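Methyl-accepting chemotaxis protein (Vibrio cholerae, PDB 6CEQ) probably senses oxygen through heme bound in its PAS domains and passes the signal on as an Aer2-type chemoreceptor. Local coordinates at residues N52-H57 with H62-I67; T76-I79 with L84-N87. All blocks are in the same frame, centred on the assembly; numbering follows the deposited sequence.

Interaction 1: N52-H57 with H62-I67. With HEM (protoporphyrin IX containing Fe), chain D.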
loop_
_atom_site.group_PDB
_atom_site.type_symbol
_atom_site.label_atom_id
_atom_site.label_comp_id
_atom_site.label_asym_id
_atom_site.label_seq_id
_atom_site.Cartn_x
_atom_site.Cartn_y
_atom_site.Cartn_z
ATOM N N ASN A 52 -7.686 -8.578 -1.081
ATOM C CA ASN A 52 -7.157 -8.532 0.272
ATOM C C ASN A 52 -5.644 -8.354 0.252
ATOM O O ASN A 52 -4.936 -9.026 -0.502
ATOM C CB ASN A 52 -7.521 -9.800 1.037
ATOM C CG ASN A 52 -7.323 -9.638 2.519
ATOM O OD1 ASN A 52 -6.197 -9.487 2.987
ATOM N ND2 ASN A 52 -8.415 -9.648 3.264
ATOM N N ILE A 53 -5.142 -7.460 1.113
ATOM C CA ILE A 53 -3.712 -7.174 1.122
ATOM C C ILE A 53 -2.881 -8.391 1.501
ATOM O O ILE A 53 -1.698 -8.462 1.146
ATOM C CB ILE A 53 -3.401 -6.004 2.087
ATOM C CG1 ILE A 53 -3.711 -6.404 3.531
ATOM C CG2 ILE A 53 -4.208 -4.773 1.708
ATOM C CD1 ILE A 53 -3.320 -5.332 4.573
ATOM N N ASP A 54 -3.489 -9.379 2.171
ATOM C CA ASP A 54 -2.758 -10.572 2.593
ATOM C C ASP A 54 -2.088 -11.258 1.411
ATOM O O ASP A 54 -1.017 -11.852 1.562
ATOM C CB ASP A 54 -3.711 -11.559 3.274
ATOM C CG ASP A 54 -4.235 -11.065 4.614
ATOM O OD1 ASP A 54 -3.734 -10.049 5.145
ATOM O OD2 ASP A 54 -5.188 -11.692 5.126
ATOM N N ILE A 55 -2.685 -11.146 0.223
ATOM C CA ILE A 55 -2.173 -11.828 -0.965
ATOM C C ILE A 55 -0.760 -11.384 -1.293
ATOM O O ILE A 55 0.054 -12.181 -1.774
ATOM C CB ILE A 55 -3.131 -11.562 -2.146
ATOM C CG1 ILE A 55 -4.472 -12.261 -1.921
ATOM C CG2 ILE A 55 -2.507 -11.959 -3.479
ATOM C CD1 ILE A 55 -5.546 -11.820 -2.903
ATOM N N PHE A 56 -0.413 -10.139 -0.967
ATOM C CA PHE A 56 0.850 -9.555 -1.391
ATOM C C PHE A 56 1.910 -9.577 -0.308
ATOM O O PHE A 56 3.041 -9.144 -0.555
ATOM C CB PHE A 56 0.620 -8.113 -1.856
ATOM C CG PHE A 56 -0.433 -7.990 -2.914
ATOM C CD1 PHE A 56 -0.144 -8.315 -4.222
ATOM C CD2 PHE A 56 -1.713 -7.597 -2.590
ATOM C CE1 PHE A 56 -1.110 -8.211 -5.201
ATOM C CE2 PHE A 56 -2.682 -7.498 -3.557
ATOM C CZ PHE A 56 -2.378 -7.809 -4.865
ATOM N N HIS A 57 1.582 -10.079 0.874
ATOM C CA HIS A 57 2.478 -10.028 2.018
ATOM C C HIS A 57 2.969 -11.430 2.344
ATOM O O HIS A 57 2.162 -12.346 2.522
ATOM C CB HIS A 57 1.756 -9.421 3.215
ATOM C CG HIS A 57 1.358 -8.001 3.007
ATOM N ND1 HIS A 57 0.247 -7.440 3.611
ATOM C CD2 HIS A 57 1.942 -7.003 2.304
ATOM C CE1 HIS A 57 0.151 -6.175 3.259
ATOM N NE2 HIS A 57 1.176 -5.880 2.475
ATOM N N HIS A 62 1.817 -10.380 10.045
ATOM C CA HIS A 62 2.623 -9.236 10.464
ATOM C C HIS A 62 1.928 -7.924 10.115
ATOM O O HIS A 62 1.651 -7.098 10.992
ATOM C CB HIS A 62 4.001 -9.332 9.812
ATOM C CG HIS A 62 4.827 -8.092 9.937
ATOM N ND1 HIS A 62 5.154 -7.531 11.152
ATOM C CD2 HIS A 62 5.415 -7.322 8.993
ATOM C CE1 HIS A 62 5.900 -6.457 10.949
ATOM N NE2 HIS A 62 6.081 -6.315 9.647
ATOM N N GLN A 63 1.605 -7.734 8.832
ATOM C CA GLN A 63 0.892 -6.526 8.432
ATOM C C GLN A 63 -0.495 -6.458 9.059
ATOM O O GLN A 63 -0.982 -5.365 9.361
ATOM C CB GLN A 63 0.791 -6.452 6.907
ATOM C CG GLN A 63 2.056 -5.994 6.225
ATOM C CD GLN A 63 3.008 -7.128 5.891
ATOM O OE1 GLN A 63 2.824 -8.268 6.333
ATOM N NE2 GLN A 63 4.007 -6.831 5.069
ATOM N N ARG A 64 -1.148 -7.606 9.266
ATOM C CA ARG A 64 -2.446 -7.604 9.937
ATOM C C ARG A 64 -2.344 -7.038 11.344
ATOM O O ARG A 64 -3.225 -6.294 11.789
ATOM C CB ARG A 64 -3.014 -9.025 9.983
ATOM C CG ARG A 64 -3.621 -9.473 8.677
ATOM C CD ARG A 64 -4.991 -8.885 8.570
ATOM N NE ARG A 64 -5.622 -9.141 7.281
ATOM C CZ ARG A 64 -6.902 -8.894 7.040
ATOM N NH1 ARG A 64 -7.671 -8.398 8.003
ATOM N NH2 ARG A 64 -7.418 -9.157 5.850
ATOM N N SER A 65 -1.281 -7.388 12.066
ATOM C CA SER A 65 -1.099 -6.845 13.405
ATOM C C SER A 65 -0.858 -5.339 13.356
ATOM O O SER A 65 -1.317 -4.601 14.241
ATOM C CB SER A 65 0.053 -7.577 14.098
ATOM O OG SER A 65 0.474 -6.905 15.271
ATOM N N ILE A 66 -0.197 -4.863 12.301
ATOM C CA ILE A 66 0.050 -3.429 12.178
ATOM C C ILE A 66 -1.259 -2.686 11.921
ATOM O O ILE A 66 -1.555 -1.689 12.588
ATOM C CB ILE A 66 1.087 -3.148 11.071
ATOM C CG1 ILE A 66 2.462 -3.710 11.443
ATOM C CG2 ILE A 66 1.181 -1.648 10.789
ATOM C CD1 ILE A 66 3.449 -3.710 10.293
ATOM N N ILE A 67 -2.104 -3.196 11.017
ATOM C CA ILE A 67 -3.292 -2.426 10.646
ATOM C C ILE A 67 -4.469 -2.718 11.560
ATOM O O ILE A 67 -5.501 -2.035 11.462
ATOM C CB ILE A 67 -3.707 -2.670 9.179
ATOM C CG1 ILE A 67 -4.329 -4.061 9.002
ATOM C CG2 ILE A 67 -2.516 -2.474 8.255
ATOM C CD1 ILE A 67 -5.215 -4.180 7.767
HETATM C CHA HEM D . 5.029 -4.046 3.214
HETATM C CHB HEM D . 0.536 -2.766 4.493
HETATM C CHC HEM D . -0.652 -2.939 -0.244
HETATM C CHD HEM D . 3.146 -5.885 -0.869
HETATM C C1A HEM D . 3.955 -3.547 3.918
HETATM C C2A HEM D . 4.033 -2.950 5.192
HETATM C C3A HEM D . 2.775 -2.588 5.561
HETATM C C4A HEM D . 1.903 -2.962 4.520
HETATM C CMA HEM D . 2.386 -1.913 6.851
HETATM C CAA HEM D . 5.288 -2.747 6.001
HETATM C CBA HEM D . 5.704 -4.075 6.637
HETATM C CGA HEM D . 7.043 -3.912 7.309
HETATM O O1A HEM D . 7.874 -3.095 6.855
HETATM O O2A HEM D . 7.323 -4.595 8.318
HETATM C C1B HEM D . -0.142 -2.634 3.273
HETATM C C2B HEM D . -1.424 -2.031 3.169
HETATM C C3B HEM D . -1.781 -2.065 1.853
HETATM C C4B HEM D . -0.659 -2.718 1.138
HETATM C CMB HEM D . -2.238 -1.461 4.302
HETATM C CAB HEM D . -3.031 -1.556 1.260
HETATM C CBB HEM D . -3.512 -0.374 1.636
HETATM C C1C HEM D . 0.269 -3.786 -0.852
HETATM C C2C HEM D . 0.272 -4.184 -2.198
HETATM C C3C HEM D . 1.359 -5.028 -2.378
HETATM C C4C HEM D . 2.020 -5.138 -1.123
HETATM C CMC HEM D . -0.723 -3.772 -3.253
HETATM C CAC HEM D . 1.755 -5.686 -3.636
HETATM C CBC HEM D . 1.681 -5.024 -4.785
HETATM C C1D HEM D . 4.000 -5.545 0.183
HETATM C C2D HEM D . 5.395 -5.998 0.238
HETATM C C3D HEM D . 5.916 -5.487 1.369
HETATM C C4D HEM D . 4.842 -4.718 2.009
HETATM C CMD HEM D . 6.102 -6.865 -0.772
HETATM C CAD HEM D . 7.321 -5.669 1.876
HETATM C CBD HEM D . 7.596 -7.157 2.100
HETATM C CGD HEM D . 6.583 -7.716 3.066
HETATM O O1D HEM D . 5.762 -8.577 2.681
HETATM O O2D HEM D . 6.564 -7.321 4.252
HETATM N NA HEM D . 2.640 -3.545 3.524
HETATM N NB HEM D . 0.272 -3.023 2.058
HETATM N NC HEM D . 1.330 -4.372 -0.222
HETATM N ND HEM D . 3.731 -4.792 1.260
HETATM FE FE HEM D . 2.108 -3.970 1.667
HETATM O O HOH W 1 2.831 -1.718 0.707
#

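Interaction 2: T76-I79 with L84-N87. With HEM (protoporphyrin IX containing Fe), chain D.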
loop_
_atom_site.group_PDB
_atom_site.type_symbol
_atom_site.label_atom_id
_atom_site.label_comp_id
_atom_site.label_asym_id
_atom_site.label_seq_id
_atom_site.Cartn_x
_atom_site.Cartn_y
_atom_site.Cartn_z
ATOM N N THR A 76 6.171 3.372 10.030
ATOM C CA THR A 76 7.043 3.687 8.906
ATOM C C THR A 76 8.067 2.585 8.708
ATOM O O THR A 76 8.509 1.946 9.668
ATOM C CB THR A 76 7.789 5.011 9.085
ATOM O OG1 THR A 76 8.728 4.893 10.165
ATOM C CG2 THR A 76 6.812 6.137 9.382
ATOM N N SER A 77 8.457 2.384 7.452
ATOM C CA SER A 77 9.430 1.347 7.133
ATOM C C SER A 77 9.915 1.545 5.705
ATOM O O SER A 77 9.288 2.237 4.904
ATOM C CB SER A 77 8.807 -0.046 7.293
ATOM O OG SER A 77 9.794 -1.054 7.307
ATOM N N MET A 78 11.046 0.926 5.403
ATOM C CA MET A 78 11.534 0.800 4.039
ATOM C C MET A 78 11.203 -0.606 3.566
ATOM O O MET A 78 11.429 -1.574 4.296
ATOM C CB MET A 78 13.033 1.083 3.964
ATOM C CG MET A 78 13.612 0.866 2.594
ATOM S SD MET A 78 14.300 -0.795 2.555
ATOM C CE MET A 78 13.770 -1.313 0.948
ATOM N N ILE A 79 10.615 -0.719 2.370
ATOM C CA ILE A 79 10.163 -2.014 1.879
ATOM C C ILE A 79 10.713 -2.266 0.482
ATOM O O ILE A 79 10.946 -1.339 -0.299
ATOM C CB ILE A 79 8.625 -2.144 1.886
ATOM C CG1 ILE A 79 7.980 -1.195 0.874
ATOM C CG2 ILE A 79 8.074 -1.889 3.297
ATOM C CD1 ILE A 79 6.524 -1.522 0.615
ATOM N N LEU A 84 11.723 -3.106 -6.750
ATOM C CA LEU A 84 11.414 -1.740 -6.363
ATOM C C LEU A 84 11.703 -1.555 -4.878
ATOM O O LEU A 84 11.782 -2.518 -4.111
ATOM C CB LEU A 84 9.952 -1.413 -6.658
ATOM C CG LEU A 84 9.462 -1.842 -8.044
ATOM C CD1 LEU A 84 7.998 -1.489 -8.228
ATOM C CD2 LEU A 84 10.327 -1.216 -9.133
ATOM N N GLU A 85 11.851 -0.295 -4.479
ATOM C CA GLU A 85 12.095 0.062 -3.089
ATOM C C GLU A 85 11.270 1.293 -2.757
ATOM O O GLU A 85 11.214 2.230 -3.554
ATOM C CB GLU A 85 13.576 0.371 -2.844
ATOM C CG GLU A 85 14.393 -0.754 -2.260
ATOM C CD GLU A 85 15.772 -0.285 -1.830
ATOM O OE1 GLU A 85 16.693 -0.276 -2.680
ATOM O OE2 GLU A 85 15.934 0.095 -0.650
ATOM N N PHE A 86 10.645 1.297 -1.577
ATOM C CA PHE A 86 9.799 2.406 -1.156
ATOM C C PHE A 86 10.064 2.748 0.298
ATOM O O PHE A 86 10.359 1.870 1.112
ATOM C CB PHE A 86 8.303 2.091 -1.291
ATOM C CG PHE A 86 7.868 1.810 -2.687
ATOM C CD1 PHE A 86 7.515 2.848 -3.529
ATOM C CD2 PHE A 86 7.820 0.512 -3.165
ATOM C CE1 PHE A 86 7.113 2.594 -4.832
ATOM C CE2 PHE A 86 7.416 0.252 -4.470
ATOM C CZ PHE A 86 7.067 1.293 -5.300
ATOM N N ASN A 87 9.917 4.029 0.630
ATOM C CA ASN A 87 9.748 4.427 2.019
ATOM C C ASN A 87 8.256 4.458 2.312
ATOM O O ASN A 87 7.510 5.205 1.670
ATOM C CB ASN A 87 10.391 5.779 2.313
ATOM C CG ASN A 87 10.444 6.083 3.806
ATOM O OD1 ASN A 87 10.059 5.255 4.640
ATOM N ND2 ASN A 87 10.923 7.277 4.150
HETATM C CHA HEM D . 5.029 -4.046 3.214
HETATM C CHB HEM D . 0.536 -2.766 4.493
HETATM C CHC HEM D . -0.652 -2.939 -0.244
HETATM C CHD HEM D . 3.146 -5.885 -0.869
HETATM C C1A HEM D . 3.955 -3.547 3.918
HETATM C C2A HEM D . 4.033 -2.950 5.192
HETATM C C3A HEM D . 2.775 -2.588 5.561
HETATM C C4A HEM D . 1.903 -2.962 4.520
HETATM C CMA HEM D . 2.386 -1.913 6.851
HETATM C CAA HEM D . 5.288 -2.747 6.001
HETATM C CBA HEM D . 5.704 -4.075 6.637
HETATM C CGA HEM D . 7.043 -3.912 7.309
HETATM O O1A HEM D . 7.874 -3.095 6.855
HETATM O O2A HEM D . 7.323 -4.595 8.318
HETATM C C1B HEM D . -0.142 -2.634 3.273
HETATM C C2B HEM D . -1.424 -2.031 3.169
HETATM C C3B HEM D . -1.781 -2.065 1.853
HETATM C C4B HEM D . -0.659 -2.718 1.138
HETATM C CMB HEM D . -2.238 -1.461 4.302
HETATM C CAB HEM D . -3.031 -1.556 1.260
HETATM C CBB HEM D . -3.512 -0.374 1.636
HETATM C C1C HEM D . 0.269 -3.786 -0.852
HETATM C C2C HEM D . 0.272 -4.184 -2.198
HETATM C C3C HEM D . 1.359 -5.028 -2.378
HETATM C C4C HEM D . 2.020 -5.138 -1.123
HETATM C CMC HEM D . -0.723 -3.772 -3.253
HETATM C CAC HEM D . 1.755 -5.686 -3.636
HETATM C CBC HEM D . 1.681 -5.024 -4.785
HETATM C C1D HEM D . 4.000 -5.545 0.183
HETATM C C2D HEM D . 5.395 -5.998 0.238
HETATM C C3D HEM D . 5.916 -5.487 1.369
HETATM C C4D HEM D . 4.842 -4.718 2.009
HETATM C CMD HEM D . 6.102 -6.865 -0.772
HETATM C CAD HEM D . 7.321 -5.669 1.876
HETATM C CBD HEM D . 7.596 -7.157 2.100
HETATM C CGD HEM D . 6.583 -7.716 3.066
HETATM O O1D HEM D . 5.762 -8.577 2.681
HETATM O O2D HEM D . 6.564 -7.321 4.252
HETATM N NA HEM D . 2.640 -3.545 3.524
HETATM N NB HEM D . 0.272 -3.023 2.058
HETATM N NC HEM D . 1.330 -4.372 -0.222
HETATM N ND HEM D . 3.731 -4.792 1.260
HETATM FE FE HEM D . 2.108 -3.970 1.667
HETATM O O HOH W 1 2.831 -1.718 0.707
#

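Interaction 1: N52-H57 with H62-I67
Gln63 lies flat against the imidazole of His57: the amide and ring planes are only 2° apart, and Gln63 CD stands 3.4 Å from His57 CG. Its CG methylene adds a CH-pi contact over the same face, while the carbonyl oxygen of Ile53 approaches the opposite face, so the ring is held between the two. His57 NE2 binds the heme iron at 2.3 Å, and a water completes the axial pair. A bend at chi2 (88°) folds the Gln63 amide over the ring face and directs NE2 to heme propionate oxygen O2D, in a weak hydrogen bond. The other propionate is served by His62, whose NE2 gives a short, nearly straight bond (170°) to heme O2A at 2.5 Å. This is the proximal side of a PAS-heme pocket: one turn brings the iron ligand, and helix 60-68 right after it brings donors for both propionates.

Farther from the heme the polar chemistry centres on Arg64. Its NE forms a salt bridge with Asp54 OD1 at 3.0 Å, within the guanidinium plane and on the syn lone pair of the carboxylate. NH2 makes a weak bond to Asn52 OD1, but its stronger partner is the carbonyl oxygen of Glu15, which also takes a weak bond from Asn52 ND2. Asn52 OD1 accepts a second bond, from Asp54 N at 2.8 Å, on a lone pair in the carbonyl plane; that closes an Asx turn at the start of the 52-57 segment. Between the polar groups and the heme, Ile53 and Ile67 meet tip to tip, CD1 to CD1 at 3.9 Å, and Ile53 CG2 rests on the vinyl carbon CAB of the heme.

Interaction 2: T76-I79 with L84-N87
Ile79 and Phe86 form a hydrogen-bonded pair of an antiparallel beta hairpin, strands 75-81 and 84-94, at one edge of the five-stranded PAS sheet. Two backbone bonds join the pair: Ile79 N to Phe86 O and Phe86 N to Ile79 O, each 2.9 Å. The same two carbonyl oxygens also receive CA-H...O contacts, Met78 CA to Phe86 O and Glu85 CA to Ile79 O. Met78 and Asn87 make the neighbouring non-hydrogen-bonded pair.

Apolar contacts gather on the heme side of the sheet. Ile79 CG1 sits at the edge of the Phe86 ring, 3.9 Å from Phe86 CB. A chi1 of 67° puts CG1 between the backbone N and the carbonyl carbon, leaving the Ile79 CG2 branch to meet heme meso carbon CHA, 3.7 Å away; CD1 touches the same part of the macrocycle. Phe86 also packs on Leu107 of strand 100-109.

Ser77 shares the heme side with Ile79, its OG 2.8 Å from propionate oxygen O1A of the heme. Met78 and Glu85 lie on the other face and meet in van der Waals contact: the thioether chain bends at chi2 and chi3 and crosses Glu85 obliquely, with Met78 CE nearest to Glu85 OE2, at 3.0 Å.

The two contacts take the heme from opposite faces: interaction 1 supplies the iron ligand, while interaction 2 lies on the side of the water bound to the iron. Their centres are about 15 Å apart, and their nearest atoms, about 7 Å apart, do not touch; the heme bridges them, and strand 75-81 is the next element after helix 60-68. Interaction 2 reaches the surface at Met78 and Asn87, whereas the residues touching in interaction 1 are buried or partly exposed. In both, polar groups reach the propionates while isoleucines touch the macrocycle or its vinyl group. Yet 52-57 with 62-67 joins a turn to a helix through side chains alone, whereas 76-79 with 84-87 is held by main-chain bonds.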